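Side-chain contacts in neurotrypsin (Mus musculus, PDB 6H8M), which acts as a secreted brain serine protease with a role in neuronal plasticity, represented here by its third scavenger receptor cysteine-rich domain: residues A40-I43 against C44-L47; V73-T76 against G77-A81; H93-R96 against H97-A101. All coordinates share one frame; numbering follows the deposited sequence.

Contact 1: residues A40-I43 against C44-L47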
ATOM      1  N   ALA A  40       0.437   5.817   2.945  1.00 40.03           N
ATOM      2  CA  ALA A  40      -0.980   5.789   2.965  1.00 41.70           C
ATOM      3  C   ALA A  40      -1.580   7.024   2.305  1.00 38.25           C
ATOM      4  O   ALA A  40      -2.559   6.853   1.497  1.00 41.30           O
ATOM      5  CB  ALA A  40      -1.521   5.672   4.370  1.00 41.93           C
ATOM      6  N   ALA A  41      -0.954   8.187   2.503  1.00 42.16           N
ATOM      7  CA  ALA A  41      -1.427   9.441   1.879  1.00 43.95           C
ATOM      8  C   ALA A  41      -1.380   9.292   0.353  1.00 44.10           C
ATOM      9  O   ALA A  41      -2.347   9.697  -0.357  1.00 44.90           O
ATOM     10  CB  ALA A  41      -0.640  10.669   2.370  1.00 48.64           C
ATOM     11  N   VAL A  42      -0.318   8.670  -0.171  1.00 46.02           N
ATOM     12  CA  VAL A  42      -0.127   8.582  -1.560  1.00 44.74           C
ATOM     13  C   VAL A  42      -1.145   7.594  -2.176  1.00 47.00           C
ATOM     14  O   VAL A  42      -1.782   7.873  -3.177  1.00 46.79           O
ATOM     15  CB  VAL A  42       1.308   8.180  -1.931  1.00 50.87           C
ATOM     16  CG1 VAL A  42       1.438   7.855  -3.429  1.00 50.68           C
ATOM     17  CG2 VAL A  42       2.294   9.268  -1.538  1.00 56.37           C
ATOM     18  N   ILE A  43      -1.313   6.443  -1.545  1.00 41.89           N
ATOM     19  CA  ILE A  43      -2.327   5.500  -2.041  1.00 38.24           C
ATOM     20  C   ILE A  43      -3.707   6.132  -2.054  1.00 41.48           C
ATOM     21  O   ILE A  43      -4.458   6.018  -3.071  1.00 41.46           O
ATOM     22  CB  ILE A  43      -2.303   4.242  -1.148  1.00 39.99           C
ATOM     23  CG1 ILE A  43      -0.981   3.492  -1.255  1.00 41.59           C
ATOM     24  CG2 ILE A  43      -3.508   3.352  -1.485  1.00 40.76           C
ATOM     25  CD1 ILE A  43      -0.666   2.983  -2.625  1.00 45.40           C
ATOM     26  N   CYS A  44      -4.087   6.752  -0.937  1.00 41.08           N
ATOM     27  CA  CYS A  44      -5.380   7.345  -0.796  1.00 45.45           C
ATOM     28  C   CYS A  44      -5.605   8.502  -1.795  1.00 43.06           C
ATOM     29  O   CYS A  44      -6.697   8.609  -2.418  1.00 43.87           O
ATOM     30  CB  CYS A  44      -5.589   7.787   0.645  1.00 46.41           C
ATOM     31  SG  CYS A  44      -5.687   6.340   1.766  1.00 45.78           S
ATOM     32  N   ARG A  45      -4.555   9.294  -2.039  1.00 45.93           N
ATOM     33  CA  ARG A  45      -4.576  10.380  -3.039  1.00 50.20           C
ATOM     34  C   ARG A  45      -4.836   9.806  -4.436  1.00 47.44           C
ATOM     35  O   ARG A  45      -5.676  10.283  -5.141  1.00 45.18           O
ATOM     36  CB  ARG A  45      -3.296  11.233  -2.947  1.00 54.88           C
ATOM     37  CG  ARG A  45      -3.281  12.461  -3.861  1.00 61.93           C
ATOM     38  CD  ARG A  45      -2.077  13.377  -3.606  1.00 59.05           C
ATOM     39  NE  ARG A  45      -1.951  13.863  -2.243  1.00 60.48           N
ATOM     40  CZ  ARG A  45      -1.027  13.477  -1.365  1.00 62.31           C
ATOM     41  NH1 ARG A  45      -0.032  12.660  -1.703  1.00 58.13           N
ATOM     42  NH2 ARG A  45      -1.117  13.919  -0.123  1.00 63.04           N
ATOM     43  N   GLN A  46      -4.131   8.751  -4.825  1.00 47.76           N
ATOM     44  CA  GLN A  46      -4.300   8.159  -6.107  1.00 46.48           C
ATOM     45  C   GLN A  46      -5.743   7.634  -6.273  1.00 45.06           C
ATOM     46  O   GLN A  46      -6.280   7.715  -7.395  1.00 44.57           O
ATOM     47  CB  GLN A  46      -3.267   7.083  -6.391  1.00 45.65           C
ATOM     48  CG  GLN A  46      -3.335   6.596  -7.837  1.00 46.11           C
ATOM     49  CD  GLN A  46      -2.499   5.398  -8.186  1.00 45.35           C
ATOM     50  OE1 GLN A  46      -1.397   5.213  -7.709  1.00 48.06           O
ATOM     51  NE2 GLN A  46      -2.954   4.657  -9.163  1.00 42.96           N
ATOM     52  N   LEU A  47      -6.325   7.097  -5.202  1.00 42.84           N
ATOM     53  CA  LEU A  47      -7.682   6.586  -5.224  1.00 41.75           C
ATOM     54  C   LEU A  47      -8.745   7.693  -5.217  1.00 47.29           C
ATOM     55  O   LEU A  47      -9.923   7.388  -5.366  1.00 42.26           O
ATOM     56  CB  LEU A  47      -7.849   5.686  -3.998  1.00 41.64           C
ATOM     57  CG  LEU A  47      -7.166   4.324  -4.057  1.00 42.86           C
ATOM     58  CD1 LEU A  47      -7.270   3.630  -2.697  1.00 44.24           C
ATOM     59  CD2 LEU A  47      -7.768   3.464  -5.144  1.00 45.06           C
TER

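Contact 2: residues V73-T76 against G77-A81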
ATOM      1  N   VAL A  73       9.195   0.776  -0.634  1.00 63.67           N
ATOM      2  CA  VAL A  73       8.806   1.967  -1.337  1.00 65.70           C
ATOM      3  C   VAL A  73       9.245   3.144  -0.468  1.00 61.30           C
ATOM      4  O   VAL A  73       9.031   3.040   0.741  1.00 57.33           O
ATOM      5  CB  VAL A  73       7.271   1.944  -1.525  1.00 65.55           C
ATOM      6  CG1 VAL A  73       6.768   3.160  -2.268  1.00 64.59           C
ATOM      7  CG2 VAL A  73       6.799   0.672  -2.209  1.00 73.45           C
ATOM      8  N   LYS A  74       9.854   4.186  -1.062  1.00 67.96           N
ATOM      9  CA  LYS A  74      10.149   5.461  -0.397  1.00 69.90           C
ATOM     10  C   LYS A  74       9.220   6.533  -0.970  1.00 65.39           C
ATOM     11  O   LYS A  74       9.182   6.733  -2.146  1.00 69.11           O
ATOM     12  CB  LYS A  74      11.604   5.902  -0.586  1.00 80.30           C
ATOM     13  CG  LYS A  74      12.047   7.054   0.317  1.00 87.70           C
ATOM     14  CD  LYS A  74      13.559   7.308   0.317  1.00 98.11           C
ATOM     15  CE  LYS A  74      13.934   8.568   1.060  1.00103.14           C
ATOM     16  NZ  LYS A  74      15.375   8.601   1.419  1.00113.88           N
ATOM     17  N   CYS A  75       8.395   7.134  -0.117  1.00 67.37           N
ATOM     18  CA  CYS A  75       7.426   8.178  -0.495  1.00 65.25           C
ATOM     19  C   CYS A  75       7.790   9.404   0.371  1.00 65.26           C
ATOM     20  O   CYS A  75       8.075   9.255   1.574  1.00 66.55           O
ATOM     21  CB  CYS A  75       5.971   7.734  -0.225  1.00 60.76           C
ATOM     22  SG  CYS A  75       5.283   6.475  -1.383  1.00 71.44           S
ATOM     23  N   THR A  76       7.708  10.613  -0.189  1.00 68.63           N
ATOM     24  CA  THR A  76       7.694  11.841   0.629  1.00 64.47           C
ATOM     25  C   THR A  76       6.332  12.010   1.326  1.00 64.87           C
ATOM     26  O   THR A  76       6.290  12.561   2.395  1.00 63.43           O
ATOM     27  CB  THR A  76       7.967  13.085  -0.220  1.00 67.56           C
ATOM     28  OG1 THR A  76       6.780  13.272  -1.006  1.00 68.38           O
ATOM     29  CG2 THR A  76       9.230  12.971  -1.046  1.00 73.80           C
ATOM     30  N   GLY A  77       5.232  11.478   0.723  1.00 62.63           N
ATOM     31  CA  GLY A  77       3.885  11.725   1.215  1.00 57.36           C
ATOM     32  C   GLY A  77       3.096  12.680   0.351  1.00 59.36           C
ATOM     33  O   GLY A  77       1.854  12.743   0.455  1.00 60.60           O
ATOM     34  N   ASN A  78       3.787  13.360  -0.568  1.00 61.46           N
ATOM     35  CA  ASN A  78       3.207  14.384  -1.402  1.00 66.75           C
ATOM     36  C   ASN A  78       2.832  13.872  -2.798  1.00 68.35           C
ATOM     37  O   ASN A  78       2.194  14.597  -3.525  1.00 73.50           O
ATOM     38  CB  ASN A  78       4.164  15.583  -1.513  1.00 72.89           C
ATOM     39  CG  ASN A  78       4.397  16.205  -0.157  1.00 74.81           C
ATOM     40  OD1 ASN A  78       3.464  16.271   0.632  1.00 83.01           O
ATOM     41  ND2 ASN A  78       5.625  16.601   0.153  1.00 78.48           N
ATOM     42  N   GLU A  79       3.240  12.651  -3.161  1.00 65.57           N
ATOM     43  CA  GLU A  79       3.075  12.142  -4.542  1.00 63.50           C
ATOM     44  C   GLU A  79       1.587  11.985  -4.841  1.00 64.83           C
ATOM     45  O   GLU A  79       0.777  11.678  -3.926  1.00 60.11           O
ATOM     46  CB  GLU A  79       3.784  10.795  -4.716  1.00 63.87           C
ATOM     47  CG  GLU A  79       5.288  10.839  -4.533  1.00 64.11           C
ATOM     48  CD  GLU A  79       5.906  10.696  -3.156  1.00 65.86           C
ATOM     49  OE1 GLU A  79       5.205  10.808  -2.136  1.00 60.54           O
ATOM     50  OE2 GLU A  79       7.112  10.457  -3.102  1.00 68.17           O
ATOM     51  N   LYS A  80       1.224  12.165  -6.122  1.00 65.20           N
ATOM     52  CA  LYS A  80      -0.154  12.016  -6.571  1.00 69.95           C
ATOM     53  C   LYS A  80      -0.417  10.545  -6.894  1.00 64.51           C
ATOM     54  O   LYS A  80      -1.539  10.178  -7.132  1.00 67.02           O
ATOM     55  CB  LYS A  80      -0.452  12.916  -7.780  1.00 79.17           C
ATOM     56  CG  LYS A  80      -0.721  14.383  -7.431  1.00 87.96           C
ATOM     57  CD  LYS A  80      -0.901  15.274  -8.655  1.00 96.67           C
ATOM     58  CE  LYS A  80      -0.734  16.748  -8.350  1.00 97.91           C
ATOM     59  NZ  LYS A  80      -1.011  17.576  -9.549  1.00105.56           N
ATOM     60  N   ALA A  81       0.633   9.730  -6.973  1.00 63.51           N
ATOM     61  CA  ALA A  81       0.457   8.346  -7.469  1.00 61.34           C
ATOM     62  C   ALA A  81       1.625   7.506  -6.980  1.00 61.70           C
ATOM     63  O   ALA A  81       2.748   7.995  -6.875  1.00 56.59           O
ATOM     64  CB  ALA A  81       0.361   8.296  -8.965  1.00 66.25           C
TER

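Contact 3: residues H93-R96 against H97-A101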
ATOM      1  N   HIS A  93      15.153  -8.900   0.648  1.00148.54           N
ATOM      2  CA  HIS A  93      13.790  -9.135   0.173  1.00135.49           C
ATOM      3  C   HIS A  93      13.328 -10.510   0.683  1.00123.07           C
ATOM      4  O   HIS A  93      13.170 -11.460  -0.104  1.00125.67           O
ATOM      5  CB  HIS A  93      13.715  -8.945  -1.361  1.00138.26           C
ATOM      6  CG  HIS A  93      14.282  -7.646  -1.857  1.00140.53           C
ATOM      7  ND1 HIS A  93      13.644  -6.415  -1.665  1.00143.29           N
ATOM      8  CD2 HIS A  93      15.419  -7.374  -2.539  1.00132.88           C
ATOM      9  CE1 HIS A  93      14.368  -5.455  -2.214  1.00142.48           C
ATOM     10  NE2 HIS A  93      15.465  -6.020  -2.754  1.00137.69           N
ATOM     11  N   ASN A  94      13.155 -10.618   2.012  1.00101.29           N
ATOM     12  CA  ASN A  94      12.614 -11.820   2.629  1.00 93.30           C
ATOM     13  C   ASN A  94      11.153 -11.579   3.055  1.00 77.83           C
ATOM     14  O   ASN A  94      10.760 -12.140   4.030  1.00 71.43           O
ATOM     15  CB  ASN A  94      13.487 -12.283   3.800  1.00 97.64           C
ATOM     16  CG  ASN A  94      14.576 -13.252   3.381  1.00113.11           C
ATOM     17  OD1 ASN A  94      14.676 -13.638   2.214  1.00119.97           O
ATOM     18  ND2 ASN A  94      15.397 -13.671   4.329  1.00118.14           N
ATOM     19  N   CYS A  95      10.358 -10.788   2.316  1.00 69.77           N
ATOM     20  CA  CYS A  95       9.008 -10.432   2.798  1.00 63.52           C
ATOM     21  C   CYS A  95       8.033 -11.606   2.655  1.00 57.89           C
ATOM     22  O   CYS A  95       8.166 -12.386   1.778  1.00 57.74           O
ATOM     23  CB  CYS A  95       8.473  -9.197   2.069  1.00 68.88           C
ATOM     24  SG  CYS A  95       9.190  -7.660   2.710  1.00 72.11           S
ATOM     25  N   ARG A  96       7.009 -11.689   3.523  1.00 53.70           N
ATOM     26  CA  ARG A  96       5.975 -12.725   3.505  1.00 52.25           C
ATOM     27  C   ARG A  96       4.631 -11.995   3.546  1.00 50.12           C
ATOM     28  O   ARG A  96       4.616 -10.789   3.888  1.00 47.07           O
ATOM     29  CB  ARG A  96       6.071 -13.684   4.700  1.00 60.68           C
ATOM     30  CG  ARG A  96       7.407 -14.417   4.867  1.00 74.96           C
ATOM     31  CD  ARG A  96       7.398 -15.597   5.837  1.00 85.09           C
ATOM     32  NE  ARG A  96       6.647 -16.700   5.229  1.00 95.25           N
ATOM     33  CZ  ARG A  96       6.859 -18.009   5.397  1.00101.13           C
ATOM     34  NH1 ARG A  96       7.849 -18.462   6.147  1.00103.39           N
ATOM     35  NH2 ARG A  96       6.053 -18.869   4.798  1.00107.32           N
ATOM     36  N   HIS A  97       3.553 -12.706   3.203  1.00 44.81           N
ATOM     37  CA  HIS A  97       2.218 -12.075   3.151  1.00 45.62           C
ATOM     38  C   HIS A  97       1.734 -11.620   4.534  1.00 43.87           C
ATOM     39  O   HIS A  97       0.849 -10.754   4.647  1.00 41.99           O
ATOM     40  CB  HIS A  97       1.212 -12.977   2.420  1.00 47.48           C
ATOM     41  CG  HIS A  97       1.328 -12.923   0.934  1.00 50.46           C
ATOM     42  ND1 HIS A  97       0.992 -11.776   0.219  1.00 47.66           N
ATOM     43  CD2 HIS A  97       1.754 -13.838   0.035  1.00 50.30           C
ATOM     44  CE1 HIS A  97       1.211 -12.014  -1.075  1.00 46.72           C
ATOM     45  NE2 HIS A  97       1.650 -13.270  -1.219  1.00 49.86           N
ATOM     46  N   SER A  98       2.313 -12.166   5.587  1.00 44.41           N
ATOM     47  CA  SER A  98       2.046 -11.717   6.954  1.00 46.11           C
ATOM     48  C   SER A  98       2.457 -10.251   7.176  1.00 47.95           C
ATOM     49  O   SER A  98       2.037  -9.680   8.148  1.00 45.91           O
ATOM     50  CB  SER A  98       2.697 -12.657   7.918  1.00 51.91           C
ATOM     51  OG  SER A  98       4.086 -12.706   7.712  1.00 54.72           O
ATOM     52  N   GLU A  99       3.231  -9.649   6.260  1.00 44.08           N
ATOM     53  CA  GLU A  99       3.708  -8.254   6.335  1.00 44.83           C
ATOM     54  C   GLU A  99       3.023  -7.360   5.290  1.00 42.43           C
ATOM     55  O   GLU A  99       3.437  -6.203   5.075  1.00 42.90           O
ATOM     56  CB  GLU A  99       5.236  -8.229   6.119  1.00 51.44           C
ATOM     57  CG  GLU A  99       6.020  -8.979   7.195  1.00 54.28           C
ATOM     58  CD  GLU A  99       7.424  -9.361   6.739  1.00 69.15           C
ATOM     59  OE1 GLU A  99       7.553 -10.299   5.953  1.00 61.86           O
ATOM     60  OE2 GLU A  99       8.376  -8.681   7.141  1.00 77.12           O
ATOM     61  N   ASP A 100       1.924  -7.831   4.701  1.00 40.94           N
ATOM     62  CA  ASP A 100       1.225  -7.063   3.662  1.00 42.06           C
ATOM     63  C   ASP A 100       0.731  -5.730   4.214  1.00 38.40           C
ATOM     64  O   ASP A 100       0.178  -5.664   5.350  1.00 40.58           O
ATOM     65  CB  ASP A 100       0.059  -7.840   3.060  1.00 40.61           C
ATOM     66  CG  ASP A 100       0.505  -8.926   2.065  1.00 48.52           C
ATOM     67  OD1 ASP A 100       1.684  -8.904   1.602  1.00 45.83           O
ATOM     68  OD2 ASP A 100      -0.349  -9.763   1.723  1.00 44.52           O
ATOM     69  N   ALA A 101       0.892  -4.666   3.422  1.00 36.64           N
ATOM     70  CA  ALA A 101       0.553  -3.307   3.829  1.00 36.26           C
ATOM     71  C   ALA A 101      -0.908  -2.993   3.505  1.00 35.72           C
ATOM     72  O   ALA A 101      -1.458  -3.524   2.517  1.00 36.96           O
ATOM     73  CB  ALA A 101       1.478  -2.370   3.047  1.00 41.54           C
TER
HETATM   74  O   HOH W   1       4.475  -8.305   2.321  1.00 49.80           O

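Contact 1: residues A40-I43 against C44-L47
R45 doubles back toward A41 and V42 because its CG stands anti to the backbone N (chi1 -175°) and its chain then bends at chi3 (-57°), so that the guanidinium lies beside the preceding turn of helix 37-46. The approaches bear this out: NH1 of R45 comes within 4.1 Å of CG2 of V42, and NH2 of R45 within 4.1 Å of CB of A41. The carbonyl O of A41 lies 4.0 Å above one guanidinium face, displaced toward the rim, while it accepts the backbone N of R45 at 2.8 Å. Further i to i+4 bonds from C44, Q46 and L47 to A40, V42 and I43 confirm regular alpha-helical winding.

Toward the end of these residues, the side chains of I43 and L47 run side by side in the same direction, CG2 of I43 meeting CD1 of L47 at 4.0 Å. The sulfur of C44 sits beside its own backbone N (chi1 -67°), which places SG 3.2 Å from the carbonyl O of A40.

NH1 of R45 is hydrogen-bonded to the carbonyl oxygens of G77 and E79. With a leucine in its place, those two oxygens would probably lose their common donor, and this polar tie between loop and helix would go with it.

Among its neighbours, the helix sets A40 and C44 on A53 and V103 of the two-stranded sheet, where C44 is also disulfide-bonded to C105. I43 touches W35, and L47 packs on I6 and L8 of strand 6-10.

Contact 2: residues V73-T76 against G77-A81
T76 and G77 turn the chain sharply where it leaves strand 68-74, T76 with helical backbone angles and G77 with a positive phi of 106°. At that conformation a side chain on G77 would run into the carbonyl O of T76, so the glycine suits the turn. The bend directs the backbone N atoms of T76 and G77 to a common acceptor, the carboxylate of E79.

Each carboxylate oxygen takes one of these donors through its syn lone pair. N of T76 bonds to OE2 of E79 at 3.0 Å, nearly straight at 163°, and N of G77 bonds to OE1 of E79 at 2.9 Å. A bend of the E79 chain at chi2 (87°) brings the group back over the turn; OE2 of E79 also lies 3.5 Å from CA of C75.

The hydroxyl of T76 makes an ST turn: OG1 of T76 accepts the backbone N of N78 at 3.0 Å. Its place between the backbone N and the carbonyl carbon turns OG1 toward the oncoming chain, and CB of N78 packs 3.5 Å from OG1 of T76. The disulfide from C75 to C85 and the touch of E79 on V42 anchor the turn to the domain.

Two consecutive amide donors converging on one carboxylate would probably favour its ionised form, and gripping both oxygens restrains rotation of the group about its last bond.

Contact 3: residues H93-R96 against H97-A101
The carbonyl O of R96 is gripped twice, by the backbone N of E99 at 3.0 Å and by a water at 2.9 Å that donates to it. The first bond closes a beta turn of 3-10 character over H97 and S98, in the long loop of the SRCR domain that leads to strand 102-105. A second i to i+3 bond, from D100 N to H97 O, prolongs the winding. The amide of E99 approaches R96 O from well above the carbonyl plane, 45° out of it, rather than on a lone pair.

E99 also answers with its side chain. Its CG lies opposite the carbonyl carbon and beside the backbone N (chi1 -63°), and the chain, extended beyond CG, carries OE1 back to R96. OE1 of E99 accepts the backbone N of R96 at 2.9 Å, met nearly along the C-O direction of the carboxylate, so backbone and side chain of one residue hold both polar atoms of R96's main chain. The same oxygen passes 3.5 Å from CA of C95, whose sulfur is tied to C31 by a disulfide.

Beyond the turn, ND1 of H97 donates to OD2 of D100 at 2.8 Å, within 9° of the imidazole plane and onto the syn lone pair. NE2 of H97 is hydrogen-bonded to the carbonyl of G66, and a ring engaged by acceptors at both nitrogens is likely to favour the doubly protonated form. The D100 carboxylate has further partners in T29 and the backbone N of G64, which bind this loop to other parts of the domain.

The water on R96 O completes the link: it donates as well to OD1 of D100, at 2.9 Å.

All three contacts are local and lie within the one SRCR domain, following in series along the chain: contact 1 on helix 37-46, contact 2 where strand 68-74 passes into a loop, contact 3 in the loop before strand 102-105. Contacts 1 and 2 are neighbours, their centres about 9 Å apart and joined directly across the helix and the loop. Contact 3 stands apart, with its centre about 20 Å from each of the others and nearest atoms about 8 Å away, across the chain's centre from contact 1. Each contains a cysteine of a different disulfide, so each local motif sits at a covalent cross-link of this small, loop-rich domain.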